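PDB 2W2K: D-mandelate dehydrogenase from Rhodotorula graminis, which probably interconverts D-mandelate and its 2-keto acid with a nicotinamide cofactor. Local coordinates for residues 319-328 / 335-345. Sequence-based numbering, arbitrary orientation.
Sequences LTMTNIDRFL and LTPAGKVFAPS
L335 and F327 carry a largely apolar packing contact between the last long helix, 310-330, and the C-terminal tail, which starts beside N323 after the chain has doubled back and finishes beside L328. The helix follows the nucleotide-binding part in sequence yet packs on strands 54-57 and 105-107, so the chain returns to complete the first, flavodoxin-like domain, as in other D-isomer specific 2-hydroxyacid dehydrogenases. The tail touches the helix at two places and bows away between them. At the first, L335 divides its methyls: CD1 meets T322 CG2 at 3.9 Å and L319 CD2 at 4.1 Å, while CD2 sits over the centre of one face of the R326 guanidinium, 3.7 Å from CZ. A bend at chi3 (61°) of R326 brings that flat group across the leucine, and its NE is hydrogen-bonded to P333 O. Beside it, the N323 amide lies between L335 and T336.

At the second, F327, with CG anti to the backbone N (chi1 -161°), takes P344 CA over one ring face, a CH-pi contact 4.1 Å from the centroid and 22° off the normal. F342 O comes to the ring's edge, in its plane, 3.5 Å from CE1. Farther on, a water donates to F327 O (3.0 Å) and accepts from S345 N (2.7 Å).

Against the helix, the L335 and F327 packing is mainly dispersion, while T336 OG1 and S345 OG, hydrogen-bonded to N108 O and K82 NZ, tie the tail to the rest of the domain. The F342 carbonyl, facing the ring's positively polarised rim, should add a weak electrostatic attraction.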
ATOM      1  N   LEU B 319     -10.447  20.136 -17.168  1.00  5.89           N
ATOM      2  CA  LEU B 319      -9.913  19.932 -18.534  1.00  7.79           C
ATOM      3  C   LEU B 319     -11.015  19.984 -19.615  1.00  7.19           C
ATOM      4  O   LEU B 319     -10.855  20.667 -20.641  1.00  7.51           O
ATOM      5  CB  LEU B 319      -9.091  18.617 -18.626  1.00  8.09           C
ATOM      6  CG  LEU B 319      -7.678  18.646 -17.990  1.00  7.81           C
ATOM      7  CD1 LEU B 319      -7.111  17.212 -17.976  1.00  9.31           C
ATOM      8  CD2 LEU B 319      -6.745  19.604 -18.747  1.00 11.43           C
ATOM      9  N   THR B 320     -12.123  19.281 -19.391  1.00  7.34           N
ATOM     10  CA  THR B 320     -13.230  19.280 -20.389  1.00  6.73           C
ATOM     11  C   THR B 320     -13.771  20.695 -20.662  1.00  7.46           C
ATOM     12  O   THR B 320     -13.904  21.097 -21.832  1.00  7.72           O
ATOM     13  CB  THR B 320     -14.383  18.301 -20.026  1.00  6.13           C
ATOM     14  OG1 THR B 320     -14.887  18.579 -18.701  1.00  7.10           O
ATOM     15  CG2 THR B 320     -13.904  16.803 -20.133  1.00  8.93           C
ATOM     16  N   MET B 321     -14.078  21.444 -19.592  1.00  6.52           N
ATOM     17  CA  MET B 321     -14.630  22.812 -19.730  1.00  5.14           C
ATOM     18  C   MET B 321     -13.620  23.778 -20.367  1.00  8.48           C
ATOM     19  O   MET B 321     -13.968  24.522 -21.297  1.00  5.67           O
ATOM     20  CB  MET B 321     -15.114  23.358 -18.375  1.00  7.12           C
ATOM     21  CG  MET B 321     -16.356  22.646 -17.785  1.00  8.60           C
ATOM     22  SD  MET B 321     -17.027  23.495 -16.314  1.00 10.97           S
ATOM     23  CE  MET B 321     -16.710  22.311 -15.011  1.00 16.96           C
ATOM     24  N   THR B 322     -12.368  23.757 -19.876  1.00  6.67           N
ATOM     25  CA  THR B 322     -11.292  24.622 -20.388  1.00  7.51           C
ATOM     26  C   THR B 322     -10.927  24.350 -21.850  1.00  7.48           C
ATOM     27  O   THR B 322     -10.712  25.290 -22.627  1.00  8.74           O
ATOM     28  CB  THR B 322     -10.006  24.565 -19.456  1.00  9.09           C
ATOM     29  OG1 THR B 322     -10.366  24.943 -18.111  1.00  8.45           O
ATOM     30  CG2 THR B 322      -8.900  25.489 -19.966  1.00 13.20           C
ATOM     31  N   ASN B 323     -10.858  23.069 -22.229  1.00  7.37           N
ATOM     32  CA  ASN B 323     -10.622  22.691 -23.630  1.00  7.61           C
ATOM     33  C   ASN B 323     -11.626  23.346 -24.602  1.00 10.12           C
ATOM     34  O   ASN B 323     -11.234  23.960 -25.628  1.00  6.34           O
ATOM     35  CB  ASN B 323     -10.628  21.164 -23.786  1.00  7.19           C
ATOM     36  CG  ASN B 323      -9.240  20.511 -23.545  1.00  8.58           C
ATOM     37  OD1 ASN B 323      -9.136  19.444 -22.899  1.00 12.75           O
ATOM     38  ND2 ASN B 323      -8.202  21.124 -24.067  1.00  8.25           N
ATOM     39  N   ILE B 324     -12.913  23.232 -24.286  1.00  5.83           N
ATOM     40  CA  ILE B 324     -13.978  23.774 -25.169  1.00  7.43           C
ATOM     41  C   ILE B 324     -13.968  25.332 -25.212  1.00  7.61           C
ATOM     42  O   ILE B 324     -14.130  25.951 -26.291  1.00  7.40           O
ATOM     43  CB  ILE B 324     -15.368  23.168 -24.793  1.00  5.78           C
ATOM     44  CG1 ILE B 324     -15.407  21.652 -25.119  1.00  6.54           C
ATOM     45  CG2 ILE B 324     -16.516  23.889 -25.517  1.00  9.69           C
ATOM     46  CD1 ILE B 324     -16.589  20.909 -24.464  1.00  6.54           C
ATOM     47  N   ASP B 325     -13.730  25.955 -24.059  1.00  9.07           N
ATOM     48  CA  ASP B 325     -13.621  27.435 -23.959  1.00 10.40           C
ATOM     49  C   ASP B 325     -12.463  27.964 -24.821  1.00  9.49           C
ATOM     50  O   ASP B 325     -12.662  28.859 -25.665  1.00 10.01           O
ATOM     51  CB  ASP B 325     -13.441  27.848 -22.480  1.00  8.72           C
ATOM     52  CG  ASP B 325     -13.633  29.359 -22.229  1.00 16.46           C
ATOM     53  OD1 ASP B 325     -13.503  30.202 -23.146  1.00 17.57           O
ATOM     54  OD2 ASP B 325     -13.916  29.712 -21.071  1.00 16.74           O
ATOM     55  N   ARG B 326     -11.266  27.414 -24.604  1.00  9.57           N
ATOM     56  CA  ARG B 326     -10.082  27.716 -25.443  1.00  8.80           C
ATOM     57  C   ARG B 326     -10.377  27.598 -26.957  1.00  9.79           C
ATOM     58  O   ARG B 326     -10.132  28.538 -27.707  1.00 10.39           O
ATOM     59  CB  ARG B 326      -8.886  26.823 -25.094  1.00  6.67           C
ATOM     60  CG  ARG B 326      -8.235  27.155 -23.749  1.00 10.82           C
ATOM     61  CD  ARG B 326      -7.164  26.111 -23.338  1.00 10.91           C
ATOM     62  NE  ARG B 326      -6.051  26.008 -24.290  1.00 10.87           N
ATOM     63  CZ  ARG B 326      -4.890  26.672 -24.215  1.00 20.27           C
ATOM     64  NH1 ARG B 326      -4.650  27.521 -23.221  1.00 13.32           N
ATOM     65  NH2 ARG B 326      -3.963  26.471 -25.148  1.00 13.20           N
ATOM     66  N   PHE B 327     -10.903  26.440 -27.377  1.00  9.06           N
ATOM     67  CA  PHE B 327     -11.045  26.081 -28.800  1.00  9.68           C
ATOM     68  C   PHE B 327     -12.183  26.822 -29.538  1.00 11.62           C
ATOM     69  O   PHE B 327     -12.049  27.127 -30.726  1.00 12.94           O
ATOM     70  CB  PHE B 327     -11.220  24.549 -28.926  1.00  8.98           C
ATOM     71  CG  PHE B 327     -10.916  23.999 -30.303  1.00  9.32           C
ATOM     72  CD1 PHE B 327      -9.594  23.816 -30.731  1.00 10.40           C
ATOM     73  CD2 PHE B 327     -11.955  23.646 -31.172  1.00  8.07           C
ATOM     74  CE1 PHE B 327      -9.304  23.296 -31.998  1.00 12.31           C
ATOM     75  CE2 PHE B 327     -11.673  23.115 -32.452  1.00 10.30           C
ATOM     76  CZ  PHE B 327     -10.348  22.938 -32.863  1.00 14.23           C
ATOM     77  N   LEU B 328     -13.282  27.127 -28.848  1.00 10.52           N
ATOM     78  CA  LEU B 328     -14.413  27.859 -29.478  1.00 11.55           C
ATOM     79  C   LEU B 328     -14.439  29.378 -29.273  1.00  9.62           C
ATOM     80  O   LEU B 328     -14.997  30.107 -30.119  1.00  9.91           O
ATOM     81  CB  LEU B 328     -15.777  27.284 -29.022  1.00  8.94           C
ATOM     82  CG  LEU B 328     -16.141  25.848 -29.449  1.00 10.08           C
ATOM     83  CD1 LEU B 328     -17.595  25.532 -29.058  1.00 11.95           C
ATOM     84  CD2 LEU B 328     -15.912  25.633 -30.962  1.00 16.63           C
ATOM     85  N   LEU B 335      -5.566  21.573 -24.918  1.00 11.99           N
ATOM     86  CA  LEU B 335      -4.504  21.191 -23.966  1.00 13.70           C
ATOM     87  C   LEU B 335      -4.148  19.701 -24.084  1.00 15.17           C
ATOM     88  O   LEU B 335      -2.975  19.310 -23.933  1.00 13.12           O
ATOM     89  CB  LEU B 335      -4.943  21.513 -22.535  1.00 12.96           C
ATOM     90  CG  LEU B 335      -5.209  22.972 -22.116  1.00 13.32           C
ATOM     91  CD1 LEU B 335      -5.932  23.036 -20.755  1.00 14.59           C
ATOM     92  CD2 LEU B 335      -3.925  23.820 -22.108  1.00 13.34           C
ATOM     93  N   THR B 336      -5.164  18.882 -24.367  1.00 10.62           N
ATOM     94  CA  THR B 336      -5.038  17.403 -24.388  1.00 10.99           C
ATOM     95  C   THR B 336      -5.666  16.743 -25.628  1.00  9.47           C
ATOM     96  O   THR B 336      -6.556  15.899 -25.508  1.00  9.25           O
ATOM     97  CB  THR B 336      -5.617  16.738 -23.094  1.00 11.79           C
ATOM     98  OG1 THR B 336      -6.968  17.196 -22.857  1.00 13.58           O
ATOM     99  CG2 THR B 336      -4.747  17.057 -21.865  1.00  9.14           C
ATOM    100  N   PRO B 337      -5.181  17.097 -26.836  1.00 11.42           N
ATOM    101  CA  PRO B 337      -5.756  16.490 -28.032  1.00  9.39           C
ATOM    102  C   PRO B 337      -5.432  14.999 -28.108  1.00 11.24           C
ATOM    103  O   PRO B 337      -4.402  14.553 -27.567  1.00 10.83           O
ATOM    104  CB  PRO B 337      -5.031  17.209 -29.170  1.00 11.45           C
ATOM    105  CG  PRO B 337      -3.718  17.644 -28.565  1.00 12.56           C
ATOM    106  CD  PRO B 337      -4.097  18.045 -27.169  1.00  7.55           C
ATOM    107  N   ALA B 338      -6.334  14.248 -28.737  1.00  9.04           N
ATOM    108  CA  ALA B 338      -6.081  12.868 -29.143  1.00 14.08           C
ATOM    109  C   ALA B 338      -6.590  12.676 -30.566  1.00 14.58           C
ATOM    110  O   ALA B 338      -7.735  13.057 -30.889  1.00 14.08           O
ATOM    111  CB  ALA B 338      -6.754  11.871 -28.178  1.00 14.67           C
ATOM    112  N   GLY B 339      -5.760  12.057 -31.411  1.00 12.88           N
ATOM    113  CA  GLY B 339      -6.077  11.908 -32.830  1.00 14.25           C
ATOM    114  C   GLY B 339      -5.612  13.140 -33.589  1.00 13.60           C
ATOM    115  O   GLY B 339      -4.683  13.821 -33.142  1.00 14.66           O
ATOM    116  N   LYS B 340      -6.271  13.439 -34.716  1.00 14.66           N
ATOM    117  CA  LYS B 340      -5.895  14.577 -35.582  1.00 14.89           C
ATOM    118  C   LYS B 340      -6.035  15.935 -34.891  1.00 18.41           C
ATOM    119  O   LYS B 340      -6.992  16.164 -34.137  1.00 17.80           O
ATOM    120  CB  LYS B 340      -6.713  14.590 -36.883  1.00 13.46           C
ATOM    121  CG  LYS B 340      -6.328  13.500 -37.894  1.00 22.68           C
ATOM    122  N   VAL B 341      -5.090  16.834 -35.172  1.00 16.39           N
ATOM    123  CA  VAL B 341      -5.123  18.221 -34.637  1.00 20.12           C
ATOM    124  C   VAL B 341      -5.710  19.202 -35.665  1.00 21.46           C
ATOM    125  O   VAL B 341      -5.371  19.134 -36.857  1.00 19.53           O
ATOM    126  CB  VAL B 341      -3.713  18.671 -34.162  1.00 18.12           C
ATOM    127  CG1 VAL B 341      -3.654  20.179 -33.868  1.00 20.67           C
ATOM    128  CG2 VAL B 341      -3.259  17.869 -32.950  1.00 21.90           C
ATOM    129  N   PHE B 342      -6.594  20.096 -35.205  1.00 19.62           N
ATOM    130  CA  PHE B 342      -7.288  21.060 -36.071  1.00 19.21           C
ATOM    131  C   PHE B 342      -7.046  22.514 -35.615  1.00 21.70           C
ATOM    132  O   PHE B 342      -6.786  22.769 -34.439  1.00 22.44           O
ATOM    133  CB  PHE B 342      -8.805  20.794 -36.071  1.00 19.92           C
ATOM    134  CG  PHE B 342      -9.211  19.472 -36.686  1.00 18.67           C
ATOM    135  CD1 PHE B 342      -9.138  18.284 -35.950  1.00 25.81           C
ATOM    136  CD2 PHE B 342      -9.695  19.413 -37.983  1.00 23.83           C
ATOM    137  CE1 PHE B 342      -9.530  17.072 -36.510  1.00 19.83           C
ATOM    138  CE2 PHE B 342     -10.085  18.196 -38.554  1.00 25.49           C
ATOM    139  CZ  PHE B 342     -10.014  17.030 -37.810  1.00 16.92           C
ATOM    140  N   ALA B 343      -7.143  23.463 -36.544  1.00 22.82           N
ATOM    141  CA  ALA B 343      -6.997  24.885 -36.194  1.00 24.82           C
ATOM    142  C   ALA B 343      -8.252  25.371 -35.471  1.00 23.29           C
ATOM    143  O   ALA B 343      -9.365  25.036 -35.902  1.00 23.07           O
ATOM    144  CB  ALA B 343      -6.743  25.721 -37.449  1.00 28.19           C
ATOM    145  N   PRO B 344      -8.091  26.139 -34.356  1.00 19.54           N
ATOM    146  CA  PRO B 344      -9.255  26.724 -33.664  1.00 20.82           C
ATOM    147  C   PRO B 344      -9.963  27.802 -34.494  1.00 23.77           C
ATOM    148  O   PRO B 344      -9.362  28.350 -35.403  1.00 21.39           O
ATOM    149  CB  PRO B 344      -8.656  27.346 -32.388  1.00 18.49           C
ATOM    150  CG  PRO B 344      -7.215  27.464 -32.626  1.00 24.81           C
ATOM    151  CD  PRO B 344      -6.820  26.464 -33.684  1.00 19.91           C
ATOM    152  N   SER B 345     -11.227  28.093 -34.173  1.00 26.80           N
ATOM    153  CA  SER B 345     -11.972  29.184 -34.823  1.00 30.39           C
ATOM    154  C   SER B 345     -11.224  30.509 -34.656  1.00 30.91           C
ATOM    155  O   SER B 345     -10.558  30.721 -33.633  1.00 27.39           O
ATOM    156  CB  SER B 345     -13.388  29.326 -34.235  1.00 31.25           C
ATOM    157  OG  SER B 345     -14.101  28.100 -34.230  1.00 32.01           O
TER
HETATM  158  O   HOH W   1     -12.819  26.055 -33.415  1.00 23.60           O